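Local coordinates for protein carbon monoxide dehydrogenase (Thermococcus sp. AM4, PDB 6T7J) that catalyses the reversible oxidation of carbon monoxide to carbon dioxide, passing electrons through iron-sulfur clusters, and is captured here with a nickel-free, broken active-site cluster, at residues Pro454-Asn459 against Leu576-Pro581; Leu169-Leu174 against Gly230-Thr235; Lys495-Ala500 against Ile507-Asn512; Glu30-Ala35 against Ala352-Thr357; Thr83-Asn88 against Gln586-Ile591. One frame throughout, in Å; residues are numbered along the deposited sequence.

Interaction 1. Residues Pro454-Asn459 against Leu576-Pro581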
# COMPACT_ATOMS: atom_id res chain seq x y z
N PRO A 454 -5.14 -18.64 15.81
CA PRO A 454 -5.05 -19.33 17.10
C PRO A 454 -5.78 -18.62 18.24
O PRO A 454 -5.82 -19.16 19.35
CB PRO A 454 -3.53 -19.38 17.37
CG PRO A 454 -2.97 -18.25 16.57
CD PRO A 454 -3.83 -18.13 15.35
N LYS A 455 -6.36 -17.44 18.00
CA LYS A 455 -7.19 -16.81 19.01
C LYS A 455 -8.50 -17.54 19.21
O LYS A 455 -9.09 -17.49 20.30
CB LYS A 455 -7.44 -15.34 18.65
CG LYS A 455 -6.19 -14.49 18.61
CD LYS A 455 -6.49 -13.08 18.18
CE LYS A 455 -5.25 -12.21 18.24
NZ LYS A 455 -5.58 -10.78 18.45
N VAL A 456 -8.98 -18.23 18.17
CA VAL A 456 -10.17 -19.07 18.26
C VAL A 456 -9.74 -20.52 18.11
O VAL A 456 -8.66 -20.83 17.59
CB VAL A 456 -11.23 -18.69 17.21
CG1 VAL A 456 -11.69 -17.25 17.41
CG2 VAL A 456 -10.69 -18.90 15.81
N LYS A 457 -10.59 -21.43 18.58
CA LYS A 457 -10.28 -22.85 18.52
C LYS A 457 -10.07 -23.29 17.07
O LYS A 457 -10.85 -22.93 16.18
CB LYS A 457 -11.41 -23.67 19.16
CG LYS A 457 -11.08 -25.15 19.28
CD LYS A 457 -12.07 -25.88 20.17
CE LYS A 457 -11.63 -27.31 20.40
NZ LYS A 457 -12.47 -28.01 21.41
N HIS A 458 -9.01 -24.06 16.85
CA HIS A 458 -8.54 -24.35 15.50
C HIS A 458 -9.55 -25.19 14.73
O HIS A 458 -9.87 -26.32 15.13
CB HIS A 458 -7.19 -25.05 15.55
CG HIS A 458 -6.66 -25.44 14.21
ND1 HIS A 458 -6.36 -26.75 13.88
CD2 HIS A 458 -6.38 -24.70 13.11
CE1 HIS A 458 -5.92 -26.79 12.63
NE2 HIS A 458 -5.92 -25.56 12.15
N ASN A 459 -10.06 -24.63 13.63
CA ASN A 459 -11.01 -25.27 12.73
C ASN A 459 -12.36 -25.56 13.38
O ASN A 459 -13.25 -26.09 12.72
CB ASN A 459 -10.43 -26.56 12.15
CG ASN A 459 -9.35 -26.31 11.11
OD1 ASN A 459 -9.30 -25.24 10.51
ND2 ASN A 459 -8.49 -27.30 10.91
N LEU A 576 -18.27 -12.43 10.22
CA LEU A 576 -16.88 -12.56 10.65
C LEU A 576 -16.85 -13.27 11.99
O LEU A 576 -17.59 -12.90 12.91
CB LEU A 576 -16.20 -11.19 10.76
CG LEU A 576 -16.27 -10.27 9.55
CD1 LEU A 576 -15.43 -9.03 9.79
CD2 LEU A 576 -15.82 -11.00 8.29
N GLY A 577 -16.00 -14.29 12.11
CA GLY A 577 -15.87 -15.02 13.35
C GLY A 577 -14.70 -14.53 14.18
O GLY A 577 -14.52 -14.96 15.33
N VAL A 578 -13.89 -13.65 13.61
CA VAL A 578 -12.83 -12.95 14.32
C VAL A 578 -13.13 -11.46 14.25
O VAL A 578 -13.47 -10.95 13.18
CB VAL A 578 -11.44 -13.27 13.73
CG1 VAL A 578 -10.37 -12.39 14.35
CG2 VAL A 578 -11.10 -14.74 13.94
N VAL A 579 -13.02 -10.78 15.38
CA VAL A 579 -13.40 -9.37 15.48
C VAL A 579 -12.38 -8.51 14.75
O VAL A 579 -11.20 -8.49 15.14
CB VAL A 579 -13.55 -8.94 16.94
CG1 VAL A 579 -14.07 -7.51 17.02
CG2 VAL A 579 -14.46 -9.89 17.70
N PRO A 580 -12.77 -7.79 13.70
CA PRO A 580 -11.83 -6.89 13.05
C PRO A 580 -11.43 -5.77 13.98
O PRO A 580 -12.18 -5.39 14.89
CB PRO A 580 -12.63 -6.35 11.84
CG PRO A 580 -14.06 -6.52 12.23
CD PRO A 580 -14.10 -7.76 13.07
N PRO A 581 -10.23 -5.19 13.80
CA PRO A 581 -9.76 -4.14 14.71
C PRO A 581 -10.44 -2.80 14.44
O PRO A 581 -9.82 -1.82 14.01
CB PRO A 581 -8.25 -4.11 14.43
CG PRO A 581 -8.16 -4.48 12.98
CD PRO A 581 -9.26 -5.48 12.73
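Val-456 and Val-578 meet by one branch each, with Val-456 CG1 4.3 Å from Val-578 CG2. Val-456 CG1 makes the contact, and CG2 of the same residue stands just behind it, 4.6 Å from Val-578 CG2. Val-456 CG1 also lies 4.2 Å from Gly-577 O, a loose van der Waals approach to a carbonyl oxygen. With chi1 at -60°, Val-456 CG1 stands beside its own backbone N, and this turns it to the 576-581 loop. The two backbones stay well apart, 7.7 Å between Val-456 CA and Val-578 CA.

Both segments follow strands of one parallel six-stranded sheet, 444-448 and 574-576, with 548-552 between them; the contact thus joins two loops that leave the C-terminal ends of strands in a Rossmann-like parallel sheet. The side chain of Val-578 lies about 11 Å from the broken Fe4S4 cluster.

Farther out, the Val-578 carbonyl accepts a hydrogen bond from Trp-555 NE1, and the Gly-577 backbone is hydrogen-bonded to the backbone of Ala-552, at the end of strand 548-552. On the facing loop, Val-456 also packs on Glu-554, while Lys-455 NZ hydrogen-bonds to Gln-45 OE1 of its own chain and to Gly-61 O of the second subunit.

Interaction 2. Residues Leu169-Leu174 against Gly230-Thr235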
# COMPACT_ATOMS: atom_id res chain seq x y z
N LEU A 169 -13.14 -1.43 -14.81
CA LEU A 169 -12.36 -2.62 -15.15
C LEU A 169 -13.11 -3.48 -16.16
O LEU A 169 -14.33 -3.66 -16.06
CB LEU A 169 -12.06 -3.43 -13.89
CG LEU A 169 -10.90 -2.94 -13.02
CD1 LEU A 169 -10.93 -3.64 -11.68
CD2 LEU A 169 -9.57 -3.18 -13.72
N ARG A 170 -12.38 -4.02 -17.13
CA ARG A 170 -13.01 -4.82 -18.18
C ARG A 170 -13.67 -6.07 -17.60
O ARG A 170 -14.78 -6.43 -18.00
CB ARG A 170 -11.97 -5.21 -19.24
CG ARG A 170 -11.28 -4.02 -19.88
CD ARG A 170 -12.19 -3.33 -20.89
NE ARG A 170 -12.64 -4.25 -21.93
CZ ARG A 170 -12.03 -4.40 -23.10
NH1 ARG A 170 -12.51 -5.26 -23.99
NH2 ARG A 170 -10.95 -3.69 -23.39
N MET A 171 -13.01 -6.73 -16.64
CA MET A 171 -13.54 -7.97 -16.09
C MET A 171 -14.90 -7.79 -15.43
O MET A 171 -15.61 -8.78 -15.21
CB MET A 171 -12.54 -8.57 -15.09
CG MET A 171 -11.28 -9.12 -15.73
SD MET A 171 -11.58 -10.58 -16.73
CE MET A 171 -11.60 -11.85 -15.47
N LEU A 172 -15.29 -6.55 -15.12
CA LEU A 172 -16.62 -6.28 -14.59
C LEU A 172 -17.72 -6.73 -15.55
O LEU A 172 -18.88 -6.81 -15.13
CB LEU A 172 -16.78 -4.79 -14.28
CG LEU A 172 -15.98 -4.26 -13.09
CD1 LEU A 172 -16.42 -2.85 -12.74
CD2 LEU A 172 -16.11 -5.18 -11.89
N ALA A 173 -17.39 -7.03 -16.81
CA ALA A 173 -18.36 -7.61 -17.71
C ALA A 173 -18.91 -8.94 -17.19
O ALA A 173 -19.94 -9.41 -17.68
CB ALA A 173 -17.75 -7.80 -19.10
N LEU A 174 -18.24 -9.56 -16.22
CA LEU A 174 -18.75 -10.78 -15.61
C LEU A 174 -19.77 -10.52 -14.50
O LEU A 174 -20.42 -11.46 -14.05
CB LEU A 174 -17.60 -11.61 -15.05
CG LEU A 174 -16.69 -12.29 -16.09
CD1 LEU A 174 -15.28 -12.43 -15.55
CD2 LEU A 174 -17.25 -13.65 -16.48
N GLY A 230 -8.98 -9.07 -10.34
CA GLY A 230 -7.72 -9.71 -10.01
C GLY A 230 -7.85 -11.17 -9.62
O GLY A 230 -7.28 -12.05 -10.28
N SER A 231 -8.60 -11.45 -8.55
CA SER A 231 -8.86 -12.83 -8.17
C SER A 231 -9.62 -13.57 -9.28
O SER A 231 -9.37 -14.76 -9.53
CB SER A 231 -9.65 -12.88 -6.86
OG SER A 231 -8.79 -12.95 -5.75
N MET A 232 -10.53 -12.87 -9.95
CA MET A 232 -11.27 -13.46 -11.06
C MET A 232 -10.34 -13.86 -12.20
O MET A 232 -10.45 -14.96 -12.76
CB MET A 232 -12.33 -12.48 -11.56
CG MET A 232 -13.34 -13.09 -12.52
SD MET A 232 -14.52 -14.16 -11.69
CE MET A 232 -15.60 -12.95 -10.92
N MET A 233 -9.40 -12.97 -12.55
CA MET A 233 -8.41 -13.30 -13.57
C MET A 233 -7.55 -14.48 -13.14
O MET A 233 -7.26 -15.37 -13.93
CB MET A 233 -7.53 -12.10 -13.87
CG MET A 233 -8.13 -11.09 -14.84
SD MET A 233 -7.05 -9.65 -15.02
CE MET A 233 -5.60 -10.22 -14.16
N ALA A 234 -7.12 -14.48 -11.87
CA ALA A 234 -6.33 -15.59 -11.36
C ALA A 234 -7.06 -16.92 -11.57
O ALA A 234 -6.50 -17.87 -12.12
CB ALA A 234 -6.01 -15.38 -9.88
N THR A 235 -8.33 -16.97 -11.15
CA THR A 235 -9.09 -18.22 -11.27
C THR A 235 -9.29 -18.61 -12.73
O THR A 235 -9.05 -19.77 -13.11
CB THR A 235 -10.44 -18.07 -10.56
OG1 THR A 235 -10.24 -17.92 -9.15
CG2 THR A 235 -11.32 -19.29 -10.82
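Met-171 drives its terminal methyl into the hollow between two successive side chains, Met-232 and Met-233, of the long helix 212-242. The fit is even: Met-171 CE lies 3.6 Å from Met-232 CG, and the same CE is 3.6 Å from Met-233 CG. Those two CG atoms stand 6.0 Å apart, Met-232 CG to Met-233 CG, wide enough for one methyl to settle between them. Met-171 reaches the hollow by a fully bent chain, with chi2 at -68° and chi3 at -82°, so that its CG and SD also run past Met-233 before CE enters.

The fit works in the reverse sense as well. Met-171 CE and Leu-174 CD1 lie 3.7 Å from each other and form a pair of bumps one turn apart on the 3-10 segment. Met-232 CG rests in the notch between them, 3.7 Å from Leu-174 CD1. Met-232 then folds back beyond CG, which leaves its SD 4.3 Å from Leu-174 CD1.

The short turn is fixed at its start by Glu-160, whose carboxylate oxygens take the backbone N-H groups of Arg-170 and Met-171. Met-233 continues the apolar layer to Leu-157 and Phe-161 of helix 146-162 and to Ala-104 and Val-108 of helix 81-115. The whole is interdigitated methionine and leucine packing between a 3-10 turn and a buried helix, in a part of the chain where the 55 intervening residues hold helix and no strand, consistent with the mainly helical N-terminal region of nickel-containing CO dehydrogenases.

Interaction 3. Residues Lys495-Ala500 against Ile507-Asn512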
# COMPACT_ATOMS: atom_id res chain seq x y z
N LYS A 495 -20.35 -39.88 2.81
CA LYS A 495 -21.28 -40.07 3.92
C LYS A 495 -21.65 -38.77 4.62
O LYS A 495 -22.49 -38.80 5.53
CB LYS A 495 -20.69 -41.05 4.94
CG LYS A 495 -19.45 -40.55 5.67
CD LYS A 495 -19.79 -39.90 7.01
CE LYS A 495 -18.58 -39.17 7.58
NZ LYS A 495 -18.95 -37.93 8.33
N ALA A 496 -21.04 -37.64 4.24
CA ALA A 496 -21.33 -36.38 4.91
C ALA A 496 -22.80 -36.01 4.82
O ALA A 496 -23.32 -35.31 5.69
CB ALA A 496 -20.47 -35.26 4.33
N VAL A 497 -23.49 -36.48 3.78
CA VAL A 497 -24.91 -36.23 3.59
C VAL A 497 -25.71 -36.68 4.82
O VAL A 497 -26.79 -36.16 5.09
CB VAL A 497 -25.40 -36.93 2.31
CG1 VAL A 497 -26.90 -36.85 2.17
CG2 VAL A 497 -24.75 -36.29 1.09
N ASP A 498 -25.15 -37.63 5.60
CA ASP A 498 -25.81 -38.07 6.83
C ASP A 498 -26.12 -36.91 7.76
O ASP A 498 -27.14 -36.94 8.47
CB ASP A 498 -24.93 -39.10 7.55
CG ASP A 498 -24.99 -40.47 6.91
OD1 ASP A 498 -25.97 -40.75 6.20
OD2 ASP A 498 -24.04 -41.26 7.12
N LEU A 499 -25.27 -35.90 7.80
CA LEU A 499 -25.45 -34.78 8.72
C LEU A 499 -26.33 -33.68 8.15
O LEU A 499 -26.62 -32.71 8.86
CB LEU A 499 -24.09 -34.19 9.11
CG LEU A 499 -23.05 -35.21 9.60
CD1 LEU A 499 -21.66 -34.80 9.16
CD2 LEU A 499 -23.12 -35.36 11.11
N ALA A 500 -26.78 -33.81 6.90
CA ALA A 500 -27.61 -32.78 6.30
C ALA A 500 -29.08 -32.98 6.68
O ALA A 500 -29.50 -34.06 7.11
CB ALA A 500 -27.47 -32.80 4.77
N ILE A 507 -31.51 -33.93 -2.09
CA ILE A 507 -30.97 -33.38 -3.34
C ILE A 507 -29.51 -33.81 -3.55
O ILE A 507 -29.09 -34.03 -4.69
CB ILE A 507 -31.13 -31.85 -3.38
CG1 ILE A 507 -31.10 -31.37 -4.83
CG2 ILE A 507 -30.08 -31.15 -2.54
CD1 ILE A 507 -31.26 -29.89 -4.98
N CYS A 508 -28.73 -33.96 -2.47
CA CYS A 508 -27.36 -34.43 -2.63
C CYS A 508 -27.32 -35.89 -3.05
O CYS A 508 -26.40 -36.30 -3.76
CB CYS A 508 -26.58 -34.22 -1.33
SG CYS A 508 -26.43 -32.50 -0.81
N GLU A 509 -28.30 -36.69 -2.62
CA GLU A 509 -28.37 -38.05 -3.14
C GLU A 509 -28.94 -38.08 -4.56
O GLU A 509 -28.62 -39.00 -5.33
CB GLU A 509 -29.20 -38.93 -2.21
CG GLU A 509 -28.36 -39.59 -1.12
CD GLU A 509 -29.19 -40.18 0.00
OE1 GLU A 509 -30.02 -41.07 -0.28
OE2 GLU A 509 -29.01 -39.75 1.16
N ALA A 510 -29.74 -37.08 -4.93
CA ALA A 510 -30.26 -37.00 -6.29
C ALA A 510 -29.20 -36.55 -7.29
O ALA A 510 -29.32 -36.85 -8.48
CB ALA A 510 -31.46 -36.06 -6.35
N LEU A 511 -28.18 -35.82 -6.84
CA LEU A 511 -27.11 -35.37 -7.72
C LEU A 511 -25.76 -36.00 -7.39
O LEU A 511 -24.78 -35.71 -8.09
CB LEU A 511 -27.00 -33.84 -7.67
CG LEU A 511 -28.31 -33.09 -7.87
CD1 LEU A 511 -28.07 -31.59 -7.88
CD2 LEU A 511 -29.01 -33.53 -9.15
N ASN A 512 -25.69 -36.85 -6.36
CA ASN A 512 -24.45 -37.51 -5.95
C ASN A 512 -23.33 -36.51 -5.66
O ASN A 512 -22.21 -36.62 -6.17
CB ASN A 512 -24.00 -38.55 -6.98
CG ASN A 512 -23.01 -39.54 -6.40
OD1 ASN A 512 -22.94 -39.74 -5.19
ND2 ASN A 512 -22.22 -40.17 -7.27
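The carboxylate of Glu-509 is the flat group in this contact, and it meets Val-497 through a single oxygen: OE2 lies 3.7 Å from Val-497 CG1. The carboxylate carbon stands farther back, with Glu-509 CD 4.6 Å from that same Val-497 CG1. Glu-509 gets there by running extended beyond CG (chi2 166°), which carries its acid end along the helix flank to the valine although the residue's CB does not start out that way.

The second prong of Val-497 makes the purely apolar half of the contact. Its CG2 sits 3.7 Å from Cys-508 CB, while Cys-508 SG lies farther from it, 4.6 Å from Val-497 CG2. With chi1 at 173°, CG1 is anti to the backbone N and CG2 beside it, which points the two methyls at two consecutive helix residues. The backbones come fairly close here, Val-497 CA being 6.9 Å from Cys-508 CA, and Val-497 also packs on Pro-515.

In the fold, helix 502-511 folds back against the 3-10 turn that precedes it, within the connection between the neighbouring parallel strands 474-478 and 516-518. The chemistry is van der Waals contact across a short chain reversal: the glutamate contributes an oxygen laid against a methyl with no polar bond to the turn, and with Asp-498 OD1 6.0 Å from Glu-509 OE2 the like charges probably add a mild repulsion at this exposed margin.

Interaction 4. Residues Glu30-Ala35 against Ala352-Thr357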
# COMPACT_ATOMS: atom_id res chain seq x y z
N GLU A 30 9.89 -31.53 22.48
CA GLU A 30 11.11 -31.23 21.74
C GLU A 30 11.60 -29.80 21.93
O GLU A 30 12.69 -29.47 21.47
CB GLU A 30 10.92 -31.51 20.25
CG GLU A 30 11.38 -32.89 19.80
CD GLU A 30 10.63 -33.38 18.58
OE1 GLU A 30 9.94 -34.41 18.69
OE2 GLU A 30 10.73 -32.73 17.52
N GLY A 31 10.81 -28.96 22.60
CA GLY A 31 11.20 -27.58 22.80
C GLY A 31 11.06 -26.71 21.57
O GLY A 31 11.86 -25.78 21.39
N ILE A 32 10.08 -26.98 20.72
CA ILE A 32 9.87 -26.26 19.48
C ILE A 32 8.60 -25.43 19.63
O ILE A 32 7.52 -25.97 19.91
CB ILE A 32 9.76 -27.21 18.28
CG1 ILE A 32 11.10 -27.93 18.05
CG2 ILE A 32 9.34 -26.46 17.03
CD1 ILE A 32 11.05 -28.98 16.97
N LYS A 33 8.73 -24.11 19.44
CA LYS A 33 7.60 -23.21 19.59
C LYS A 33 6.73 -23.24 18.33
O LYS A 33 7.24 -23.20 17.21
CB LYS A 33 8.08 -21.78 19.85
CG LYS A 33 8.93 -21.62 21.10
CD LYS A 33 9.05 -20.15 21.50
CE LYS A 33 10.17 -19.93 22.50
NZ LYS A 33 10.16 -18.55 23.05
N THR A 34 5.42 -23.31 18.53
CA THR A 34 4.45 -23.17 17.46
C THR A 34 3.78 -21.80 17.55
O THR A 34 4.10 -20.98 18.41
CB THR A 34 3.41 -24.30 17.52
OG1 THR A 34 2.42 -23.99 18.51
CG2 THR A 34 4.07 -25.62 17.85
N ALA A 35 2.84 -21.56 16.64
CA ALA A 35 2.12 -20.29 16.64
C ALA A 35 1.34 -20.08 17.93
O ALA A 35 1.17 -18.95 18.39
CB ALA A 35 1.20 -20.20 15.43
N ALA A 352 12.03 -26.20 10.98
CA ALA A 352 12.70 -27.12 10.07
C ALA A 352 14.17 -27.30 10.44
O ALA A 352 14.76 -28.32 10.08
CB ALA A 352 12.59 -26.62 8.63
N GLN A 353 14.76 -26.35 11.15
CA GLN A 353 16.16 -26.48 11.53
C GLN A 353 16.36 -27.46 12.68
O GLN A 353 17.51 -27.82 12.97
CB GLN A 353 16.74 -25.11 11.89
CG GLN A 353 17.42 -24.43 10.71
CD GLN A 353 17.62 -22.95 10.91
OE1 GLN A 353 17.01 -22.34 11.79
NE2 GLN A 353 18.48 -22.35 10.10
N CYS A 354 15.30 -27.90 13.34
CA CYS A 354 15.41 -28.95 14.34
C CYS A 354 15.18 -30.34 13.75
O CYS A 354 15.13 -31.32 14.49
CB CYS A 354 14.44 -28.69 15.50
SG CYS A 354 14.93 -27.31 16.56
N TYR A 355 15.03 -30.43 12.43
CA TYR A 355 14.94 -31.71 11.74
C TYR A 355 15.91 -31.66 10.55
O TYR A 355 16.83 -30.84 10.50
CB TYR A 355 13.50 -31.99 11.29
CG TYR A 355 12.48 -32.03 12.40
CD1 TYR A 355 11.89 -30.87 12.87
CD2 TYR A 355 12.10 -33.24 12.97
CE1 TYR A 355 10.96 -30.90 13.88
CE2 TYR A 355 11.17 -33.28 13.99
CZ TYR A 355 10.60 -32.11 14.44
OH TYR A 355 9.67 -32.15 15.45
N HIS A 356 15.69 -32.55 9.59
CA HIS A 356 16.40 -32.52 8.32
C HIS A 356 15.67 -31.69 7.27
O HIS A 356 16.25 -31.41 6.21
CB HIS A 356 16.59 -33.94 7.79
CG HIS A 356 15.32 -34.62 7.40
ND1 HIS A 356 14.14 -34.45 8.10
CD2 HIS A 356 15.03 -35.48 6.39
CE1 HIS A 356 13.19 -35.17 7.53
NE2 HIS A 356 13.70 -35.80 6.49
N THR A 357 14.43 -31.29 7.54
CA THR A 357 13.55 -30.69 6.54
C THR A 357 14.19 -29.47 5.90
O THR A 357 14.77 -28.62 6.58
CB THR A 357 12.22 -30.31 7.19
OG1 THR A 357 11.59 -31.48 7.71
CG2 THR A 357 11.30 -29.64 6.17
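Tyr-355 and Ile-32 join two chain reversals: the Schellman motif at Gly-31 that ends helix 20-30, and the type I turn from Ala-352 to Tyr-355 that leads to strand 358-361 of the first Rossmann-like sheet. Tyr-355 can be followed outward. Its chi1 of -59° places CG beside its own backbone N and swings the ring to the other segment, although CB does not head there. At the ring, CE1 meets the tip of Ile-32, 3.6 Å from Ile-32 CD1, an oblique approach. That methyl also leans on the turn, Ile-32 CD1 lying 3.7 Å from Cys-354 CB, so it is wedged between the tyrosine ring and the Cys-354 side chain.

The phenol oxygen ends the path: Tyr-355 OH donates to Glu-30 OE2. The modelled length is very short, so its exact value is doubtful. The carboxylate stands steeply to the ring, their planes 70° apart.

Both residues have further partners. Glu-30 OE1 forms a salt bridge with Lys-26, and Arg-403 makes a cation-pi contact with Tyr-355 while bonding Cys-354 O. Beside this, Ile-32 CG1 stands 4.2 Å from Cys-354 SG.

Interaction 5. Residues Thr83-Asn88 against Gln586-Ile591; sequences TIVARN and QKVAKI. With SF4 (iron/sulfur cluster), chain D.
Val-588 points its forked side chain at helix 81-115 and meets Val-85 and Ala-86 with one methyl each, a helix-helix packing contact between that helix and the N-terminal part of helix 586-595. Val-85 and Val-588 slant across each other, with Val-85 CG1 3.7 Å from Val-588 CG1. Both valines share one rotamer, chi1 166° and 171°, which sets each CG1 opposite its own backbone N and lets these two branches face one another. The other branch of Val-588 lies against the neighbouring alanine, its CG2 4.1 Å from Ala-86 CB. Small side chains let the helices approach to 6.6 Å between Ala-86 CA and Val-588 CA.

The same helix 81-115 carries Ile-84 and Arg-87, whose side chains turn away from helix 586-595 to an iron-sulfur cluster of four irons and four sulfides, probably the one called cluster B in this family. Its pocket also includes Cys-55, Cys-58, Cys-63 and Cys-77. Ile-84 offers its tip methyl, CD1 being 4.0 Å from cluster sulfide S4. Arg-87 bends at chi3 (-59°) and brings its guanidinium obliquely to the cluster, while Thr-83 CG2 sits over one face of that group, toward its rim. The positive group next to the sulfides would be expected to favour the reduced cluster.

One stretch of helix thus presents an apolar side to helix 586-595 and another side to the cluster. Arg-87 makes its closest approach there with NH2, 3.3 Å from sulfide S3.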
# COMPACT_ATOMS: atom_id res chain seq x y z
N THR A 83 -11.24 8.23 11.97
CA THR A 83 -10.27 8.35 10.88
C THR A 83 -9.20 7.27 10.98
O THR A 83 -8.88 6.61 9.98
CB THR A 83 -9.64 9.74 10.90
OG1 THR A 83 -10.62 10.72 10.55
CG2 THR A 83 -8.47 9.81 9.92
N ILE A 84 -8.63 7.08 12.17
CA ILE A 84 -7.51 6.16 12.32
C ILE A 84 -7.96 4.72 12.07
O ILE A 84 -7.28 3.96 11.36
CB ILE A 84 -6.88 6.33 13.72
CG1 ILE A 84 -6.18 7.69 13.81
CG2 ILE A 84 -5.91 5.20 14.01
CD1 ILE A 84 -5.95 8.18 15.22
N VAL A 85 -9.11 4.34 12.62
CA VAL A 85 -9.63 2.99 12.40
C VAL A 85 -9.90 2.76 10.91
O VAL A 85 -9.51 1.73 10.34
CB VAL A 85 -10.89 2.75 13.24
CG1 VAL A 85 -11.62 1.51 12.77
CG2 VAL A 85 -10.53 2.64 14.71
N ALA A 86 -10.57 3.72 10.26
CA ALA A 86 -10.89 3.57 8.85
C ALA A 86 -9.64 3.47 7.99
O ALA A 86 -9.57 2.66 7.07
CB ALA A 86 -11.78 4.72 8.38
N ARG A 87 -8.62 4.28 8.30
CA ARG A 87 -7.38 4.25 7.53
C ARG A 87 -6.65 2.92 7.68
O ARG A 87 -6.17 2.35 6.70
CB ARG A 87 -6.47 5.41 7.94
CG ARG A 87 -6.93 6.78 7.45
CD ARG A 87 -5.82 7.82 7.58
NE ARG A 87 -5.36 7.98 8.95
CZ ARG A 87 -4.64 9.01 9.38
NH1 ARG A 87 -4.30 9.98 8.54
NH2 ARG A 87 -4.25 9.08 10.65
N ASN A 88 -6.55 2.42 8.92
CA ASN A 88 -5.87 1.14 9.13
C ASN A 88 -6.60 0.01 8.41
O ASN A 88 -5.97 -0.84 7.77
CB ASN A 88 -5.75 0.86 10.63
CG ASN A 88 -4.91 1.90 11.36
OD1 ASN A 88 -4.09 2.59 10.75
ND2 ASN A 88 -5.09 2.00 12.67
N GLN A 586 -17.16 3.88 17.11
CA GLN A 586 -18.57 3.55 16.94
C GLN A 586 -19.04 3.85 15.52
O GLN A 586 -19.82 3.09 14.94
CB GLN A 586 -19.42 4.31 17.95
CG GLN A 586 -19.67 3.56 19.25
CD GLN A 586 -20.98 3.97 19.91
OE1 GLN A 586 -21.01 4.27 21.11
NE2 GLN A 586 -22.06 3.99 19.14
N LYS A 587 -18.56 4.96 14.94
CA LYS A 587 -18.98 5.36 13.61
C LYS A 587 -18.57 4.32 12.57
O LYS A 587 -19.38 3.90 11.74
CB LYS A 587 -18.40 6.73 13.26
CG LYS A 587 -18.95 7.34 11.97
CD LYS A 587 -19.01 8.86 12.06
CE LYS A 587 -19.66 9.46 10.82
NZ LYS A 587 -21.08 9.03 10.66
N VAL A 588 -17.31 3.89 12.61
CA VAL A 588 -16.83 2.90 11.64
C VAL A 588 -17.53 1.57 11.84
O VAL A 588 -17.89 0.88 10.88
CB VAL A 588 -15.30 2.77 11.72
CG1 VAL A 588 -14.82 1.59 10.88
CG2 VAL A 588 -14.64 4.06 11.27
N ALA A 589 -17.74 1.17 13.10
CA ALA A 589 -18.44 -0.08 13.38
C ALA A 589 -19.84 -0.07 12.80
O ALA A 589 -20.28 -1.05 12.18
CB ALA A 589 -18.48 -0.34 14.88
N LYS A 590 -20.57 1.03 12.97
CA LYS A 590 -21.93 1.05 12.43
C LYS A 590 -21.93 1.19 10.91
O LYS A 590 -22.82 0.65 10.25
CB LYS A 590 -22.76 2.16 13.08
CG LYS A 590 -24.22 2.15 12.64
CD LYS A 590 -24.71 3.55 12.38
CE LYS A 590 -23.65 4.37 11.68
NZ LYS A 590 -24.17 5.71 11.26
N ILE A 591 -20.95 1.88 10.32
CA ILE A 591 -20.84 1.86 8.86
C ILE A 591 -20.67 0.43 8.38
O ILE A 591 -21.35 -0.02 7.44
CB ILE A 591 -19.67 2.75 8.38
CG1 ILE A 591 -19.91 4.21 8.71
CG2 ILE A 591 -19.51 2.60 6.87
CD1 ILE A 591 -18.70 5.09 8.44
FE1 SF4 D . -1.83 11.66 12.65
FE2 SF4 D . -1.40 8.96 12.66
FE3 SF4 D . -0.49 10.49 14.81
FE4 SF4 D . 0.56 10.61 12.26
S1 SF4 D . 0.65 8.82 13.70
S2 SF4 D . 0.10 12.39 13.67
S3 SF4 D . -1.22 10.37 10.85
S4 SF4 D . -2.67 10.15 14.18

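Overall arrangement
Interactions 1, 2 and 5 are buried and held by van der Waals contacts, without a polar bond between their segments; interaction 4 is only partly buried and adds a polar bond, while interaction 3 is a buried valine-cysteine core edged by an exposed acid. Interactions 1 and 5 adjoin: Pro-581 O lies 4.0 Å from Val-85 CG1, so the loop after strand 574-576 packs on the helix pair beside the iron-sulfur cluster. Interactions 1 and 3 lie in connections of the second sheet; interaction 4 ties the N-terminal segment 30-35 to a loop of the first. Helix 212-242 forms part of interaction 2 and flanks interaction 5, while helix 81-115 does the reverse, though the centres are about 29 Å apart.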